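Local coordinates for protein Esterase/lipase (Lactobacillus rhamnosus, PDB 4N5H) that probably hydrolyses carboxylic esters, and may transfer their acyl groups, as an esterase of the alpha/beta-hydrolase fold, at residues A162-L167 with V218-F223; V279-H284 with I291-E296. The protein carries 1 engineered substitution. All coordinates share one frame; numbering follows the deposited sequence. Where two conformers were deposited one is given.

Interaction 1 of 2, residues A162-L167 with V218-F223; sequences AELQEL and VDHLNF. Engineered in segment 218-223: Val218 (natural residue Ala).
Within the alpha/beta-hydrolase fold of this esterase, a short helix, 162-168, is joined to the loop between helices 215-218 and 223-226 by one imidazole resting against two leucines. The leucines, Leu164 and Leu167, are three residues apart on the helix, and His220 reaches toward them from the loop. In one of the two conformers of Leu167, CD1 lies over one face of the ring, 3.4 Å above its plane and offset toward the rim at His220 CE1, a less certain CH-pi contact with 3.9 Å from Leu167 CD1 to the His220 ring centroid. Leu164 approaches differently: its CD2 meets the ring obliquely, 3.7 Å from His220 CD2. The imidazole is swung away from its own carbonyl carbon (chi1 -63°), and ND1 is hydrogen-bonded to the backbone oxygen of Ala216, which limits the rotation of the ring. With an alanine here, Leu164 CD2 would probably face a gap, as would the Leu167 methyl in that conformer, and Ala216 O would lose this partner. Leu164 also packs on Ile158 of helix 147-158. Farther along the loop, Leu221 leans on helix 203-211, and Phe223 touches both helix 147-158 and helix 246-258.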
# COMPACT_ATOMS: atom_id res chain seq x y z
N ALA A 162 19.98 1.22 -44.10
CA ALA A 162 21.10 2.14 -43.84
C ALA A 162 20.70 3.62 -44.05
O ALA A 162 21.08 4.50 -43.25
CB ALA A 162 22.27 1.84 -44.80
N GLU A 163 19.90 3.89 -45.06
CA GLU A 163 19.48 5.23 -45.34
C GLU A 163 18.63 5.80 -44.16
O GLU A 163 18.72 6.98 -43.80
CB GLU A 163 18.67 5.29 -46.63
CG GLU A 163 18.22 6.70 -47.00
N LEU A 164 17.68 4.99 -43.67
CA LEU A 164 16.85 5.50 -42.53
C LEU A 164 17.64 5.59 -41.27
O LEU A 164 17.44 6.46 -40.49
CB LEU A 164 15.66 4.60 -42.33
CG LEU A 164 14.60 4.60 -43.43
CD1 LEU A 164 13.54 3.65 -42.99
CD2 LEU A 164 14.04 5.96 -43.70
N GLN A 165 18.54 4.69 -41.06
CA GLN A 165 19.49 4.82 -39.93
C GLN A 165 20.22 6.16 -40.00
O GLN A 165 20.40 6.83 -38.99
CB GLN A 165 20.50 3.69 -39.93
CG GLN A 165 19.87 2.35 -39.55
CD GLN A 165 20.63 1.17 -40.00
OE1 GLN A 165 21.88 1.22 -40.23
NE2 GLN A 165 19.93 0.06 -40.18
N GLU A 166 20.70 6.54 -41.18
CA GLU A 166 21.41 7.84 -41.28
C GLU A 166 20.45 8.95 -40.99
O GLU A 166 20.81 9.90 -40.27
CB GLU A 166 21.94 7.99 -42.69
CG GLU A 166 23.01 6.94 -42.94
CD GLU A 166 24.41 7.39 -42.72
OE1 GLU A 166 24.59 8.58 -42.42
OE2 GLU A 166 25.34 6.56 -42.91
N LEU A 167 19.25 8.91 -41.55
CA LEU A 167 18.31 10.04 -41.34
C LEU A 167 17.89 10.20 -39.86
O LEU A 167 17.78 11.33 -39.35
CB LEU A 167 17.06 9.94 -42.24
CG LEU A 167 17.15 10.20 -43.75
CD1 LEU A 167 15.70 10.24 -44.27
CD2 LEU A 167 17.88 11.48 -44.14
N VAL A 218 9.03 14.89 -41.49
CA VAL A 218 7.69 14.97 -42.16
C VAL A 218 7.59 13.91 -43.22
O VAL A 218 6.51 13.25 -43.26
CB VAL A 218 7.41 16.41 -42.74
CG1 VAL A 218 6.13 16.38 -43.62
CG2 VAL A 218 7.38 17.48 -41.66
N ASP A 219 8.65 13.67 -44.00
CA ASP A 219 8.66 12.68 -45.07
C ASP A 219 8.85 11.24 -44.64
O ASP A 219 8.80 10.33 -45.49
CB ASP A 219 9.76 13.02 -46.14
CG ASP A 219 9.45 14.37 -46.93
OD1 ASP A 219 8.36 14.86 -46.86
OD2 ASP A 219 10.40 14.94 -47.49
N HIS A 220 9.02 11.04 -43.32
CA HIS A 220 9.21 9.68 -42.80
C HIS A 220 8.47 9.49 -41.43
O HIS A 220 9.01 8.77 -40.58
CB HIS A 220 10.68 9.40 -42.64
CG HIS A 220 11.43 9.43 -43.90
ND1 HIS A 220 11.94 10.61 -44.43
CD2 HIS A 220 11.63 8.48 -44.83
CE1 HIS A 220 12.49 10.34 -45.61
NE2 HIS A 220 12.32 9.07 -45.87
N LEU A 221 7.32 10.12 -41.28
CA LEU A 221 6.47 10.12 -40.03
C LEU A 221 5.55 8.87 -40.06
O LEU A 221 5.09 8.49 -39.00
CB LEU A 221 5.55 11.34 -39.98
CG LEU A 221 5.81 12.69 -39.44
CD1 LEU A 221 4.50 13.25 -39.00
CD2 LEU A 221 6.77 12.71 -38.30
N ASN A 222 5.23 8.35 -41.25
CA ASN A 222 4.21 7.32 -41.44
C ASN A 222 4.85 6.04 -41.83
O ASN A 222 5.84 5.98 -42.57
CB ASN A 222 3.20 7.77 -42.49
CG ASN A 222 2.47 9.03 -42.11
OD1 ASN A 222 1.45 8.99 -41.43
ND2 ASN A 222 3.02 10.18 -42.52
N PHE A 223 4.34 4.91 -41.34
CA PHE A 223 4.86 3.61 -41.80
C PHE A 223 4.89 3.50 -43.31
O PHE A 223 5.80 2.90 -43.87
CB PHE A 223 4.03 2.48 -41.16
CG PHE A 223 4.46 1.13 -41.56
CD1 PHE A 223 5.54 0.56 -40.95
CD2 PHE A 223 3.74 0.40 -42.47
CE1 PHE A 223 6.01 -0.69 -41.30
CE2 PHE A 223 4.14 -0.87 -42.82
CZ PHE A 223 5.29 -1.41 -42.23

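Interaction 2 of 2, residues V279-H284 with I291-E296; sequences VFNVQH and IETNLE. With IPA (isopropyl alcohol), chain D.
A pair of asparagines, each donating a hydrogen bond to the other residue, forms a buried polar clasp between the short helix 280-283 and the long helix 288-311 near the C-terminal end of the fold. Asn281 ND2 gives a nearly straight bond to Asn294 OD1 (2.9 Å, 173° at the hydrogen). In return, Asn294 ND2 donates to the backbone oxygen of Asn281, at 3.0 Å from Asn281 O. The clasp thus engages both ends of one amide but only the nitrogen of the other, and the amide planes stand 47° apart. Each acceptor lies almost in the amide plane of its donor, so the two bonds together fix the rotation of the Asn294 amide. Asn281 holds CG between its backbone N and carbonyl carbon (chi1 62°), which sends ND2 across to the long helix.

Van der Waals contacts flank the pair. The methyl CG2 of Thr293 lies 3.8 Å from Asn281 ND2, and CZ of Phe280 comes obliquely to within 3.9 Å of Thr293 OG1. That hydroxyl is hydrogen-bonded to Glu289 O and to Trp268 NE1, while the Phe280 ring meets Trp268 edge-to-face. On another side of the long helix, Glu292 OE1 accepts a hydrogen bond from isopropyl alcohol, probably a crystallisation additive, and OE2 forms a salt bridge with Lys266. Helix 280-283 begins just after His278, which with Ser146 and Asp243 has the geometry of a Ser-His-Asp triad. The pair thus links the helix that follows the probable catalytic histidine to the C-terminal helix, in a chain with the alpha/beta-hydrolase fold.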
# COMPACT_ATOMS: atom_id res chain seq x y z
N VAL A 279 -6.50 -0.74 -27.05
CA VAL A 279 -5.46 -1.37 -26.30
C VAL A 279 -5.92 -2.17 -25.08
O VAL A 279 -5.22 -2.23 -24.08
CB VAL A 279 -4.28 -0.43 -25.92
CG1 VAL A 279 -3.67 0.19 -27.19
CG2 VAL A 279 -4.64 0.62 -24.94
N PHE A 280 -7.06 -2.83 -25.19
CA PHE A 280 -7.67 -3.49 -24.01
C PHE A 280 -6.78 -4.58 -23.47
O PHE A 280 -6.71 -4.76 -22.26
CB PHE A 280 -9.09 -4.06 -24.33
CG PHE A 280 -9.01 -5.33 -25.15
CD1 PHE A 280 -8.83 -6.57 -24.55
CD2 PHE A 280 -9.09 -5.28 -26.57
CE1 PHE A 280 -8.69 -7.72 -25.35
CE2 PHE A 280 -9.01 -6.40 -27.36
CZ PHE A 280 -8.79 -7.67 -26.74
N ASN A 281 -6.07 -5.24 -24.35
CA ASN A 281 -5.20 -6.39 -23.95
C ASN A 281 -3.91 -6.06 -23.23
O ASN A 281 -3.29 -6.89 -22.59
CB ASN A 281 -4.96 -7.33 -25.12
CG ASN A 281 -4.23 -6.66 -26.24
OD1 ASN A 281 -4.76 -5.68 -26.81
ND2 ASN A 281 -3.02 -7.04 -26.49
N VAL A 282 -3.54 -4.81 -23.36
CA VAL A 282 -2.45 -4.19 -22.62
C VAL A 282 -2.94 -3.62 -21.25
O VAL A 282 -2.28 -3.78 -20.18
CB VAL A 282 -1.83 -3.04 -23.41
CG1 VAL A 282 -0.69 -2.34 -22.63
CG2 VAL A 282 -1.21 -3.60 -24.70
N GLN A 283 -4.09 -2.96 -21.27
CA GLN A 283 -4.64 -2.36 -20.05
C GLN A 283 -5.22 -3.35 -19.06
O GLN A 283 -5.11 -3.09 -17.87
CB GLN A 283 -5.70 -1.33 -20.38
CG GLN A 283 -5.13 -0.16 -21.12
CD GLN A 283 -6.22 0.90 -21.43
OE1 GLN A 283 -7.42 0.62 -21.50
NE2 GLN A 283 -5.73 2.18 -21.45
N HIS A 284 -5.75 -4.49 -19.52
CA HIS A 284 -6.32 -5.54 -18.66
C HIS A 284 -5.87 -6.90 -19.09
O HIS A 284 -6.63 -7.69 -19.76
CB HIS A 284 -7.83 -5.45 -18.72
CG HIS A 284 -8.37 -4.35 -17.87
ND1 HIS A 284 -8.48 -4.49 -16.50
CD2 HIS A 284 -8.67 -3.09 -18.15
CE1 HIS A 284 -8.89 -3.32 -15.99
NE2 HIS A 284 -9.00 -2.47 -16.98
N ILE A 291 -5.96 -12.50 -22.36
CA ILE A 291 -5.17 -13.72 -22.31
C ILE A 291 -5.16 -14.41 -23.66
O ILE A 291 -4.08 -14.80 -24.18
CB ILE A 291 -5.75 -14.67 -21.21
CG1 ILE A 291 -5.69 -14.14 -19.82
CG2 ILE A 291 -5.10 -16.04 -21.33
CD1 ILE A 291 -4.34 -14.15 -19.20
N GLU A 292 -6.33 -14.53 -24.35
CA GLU A 292 -6.36 -15.20 -25.62
C GLU A 292 -5.50 -14.46 -26.64
O GLU A 292 -4.72 -15.09 -27.35
CB GLU A 292 -7.81 -15.31 -26.11
CG GLU A 292 -7.89 -15.95 -27.49
CD GLU A 292 -9.32 -16.01 -28.02
OE1 GLU A 292 -10.24 -16.32 -27.22
OE2 GLU A 292 -9.51 -15.80 -29.22
N THR A 293 -5.63 -13.13 -26.67
CA THR A 293 -4.88 -12.28 -27.61
C THR A 293 -3.36 -12.38 -27.37
O THR A 293 -2.59 -12.56 -28.29
CB THR A 293 -5.39 -10.85 -27.48
OG1 THR A 293 -6.77 -10.82 -27.86
CG2 THR A 293 -4.61 -9.94 -28.35
N ASN A 294 -2.97 -12.22 -26.11
CA ASN A 294 -1.60 -12.19 -25.75
C ASN A 294 -0.90 -13.53 -25.95
O ASN A 294 0.25 -13.60 -26.40
CB ASN A 294 -1.44 -11.58 -24.36
CG ASN A 294 -1.88 -10.09 -24.32
OD1 ASN A 294 -1.80 -9.39 -25.31
ND2 ASN A 294 -2.28 -9.65 -23.13
N LEU A 295 -1.60 -14.60 -25.55
CA LEU A 295 -1.06 -15.97 -25.84
C LEU A 295 -1.02 -16.20 -27.33
O LEU A 295 -0.03 -16.84 -27.81
CB LEU A 295 -1.89 -17.03 -25.21
CG LEU A 295 -1.83 -17.12 -23.69
CD1 LEU A 295 -2.70 -18.23 -23.13
CD2 LEU A 295 -0.38 -17.36 -23.18
N GLU A 296 -2.00 -15.72 -28.11
CA GLU A 296 -1.94 -15.93 -29.54
C GLU A 296 -0.72 -15.25 -30.16
O GLU A 296 -0.01 -15.78 -31.03
CB GLU A 296 -3.22 -15.51 -30.20
CG GLU A 296 -3.25 -15.83 -31.68
CD GLU A 296 -4.69 -15.86 -32.24
OE1 GLU A 296 -5.64 -16.19 -31.48
OE2 GLU A 296 -4.83 -15.50 -33.45
C1 IPA D . -13.51 -15.30 -26.75
C2 IPA D . -13.11 -15.33 -25.27
C3 IPA D . -13.39 -16.70 -24.67
O2 IPA D . -11.72 -14.98 -25.15

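Followed from the N terminus, the two contacts illustrate closure over very different spans. Interaction 1 comes first and brings together residues separated by 50 others, an excursion that includes strand 179-183 and helices 198-201, 203-211 and 215-218. The chain then passes through strands 235-240 and 263-268 before interaction 2 closes a connection of six residues, half of them already in the long helix, between 279-284 and 291-296. They lie in series, neither nested nor crossed. The centres of interaction 1 and interaction 2 are about 30 Å apart, on opposite sides of the chain's centre, and the two do not touch. One ties a peripheral helix to an inter-helix loop; the other secures the C-terminal helix beside strand 235-240.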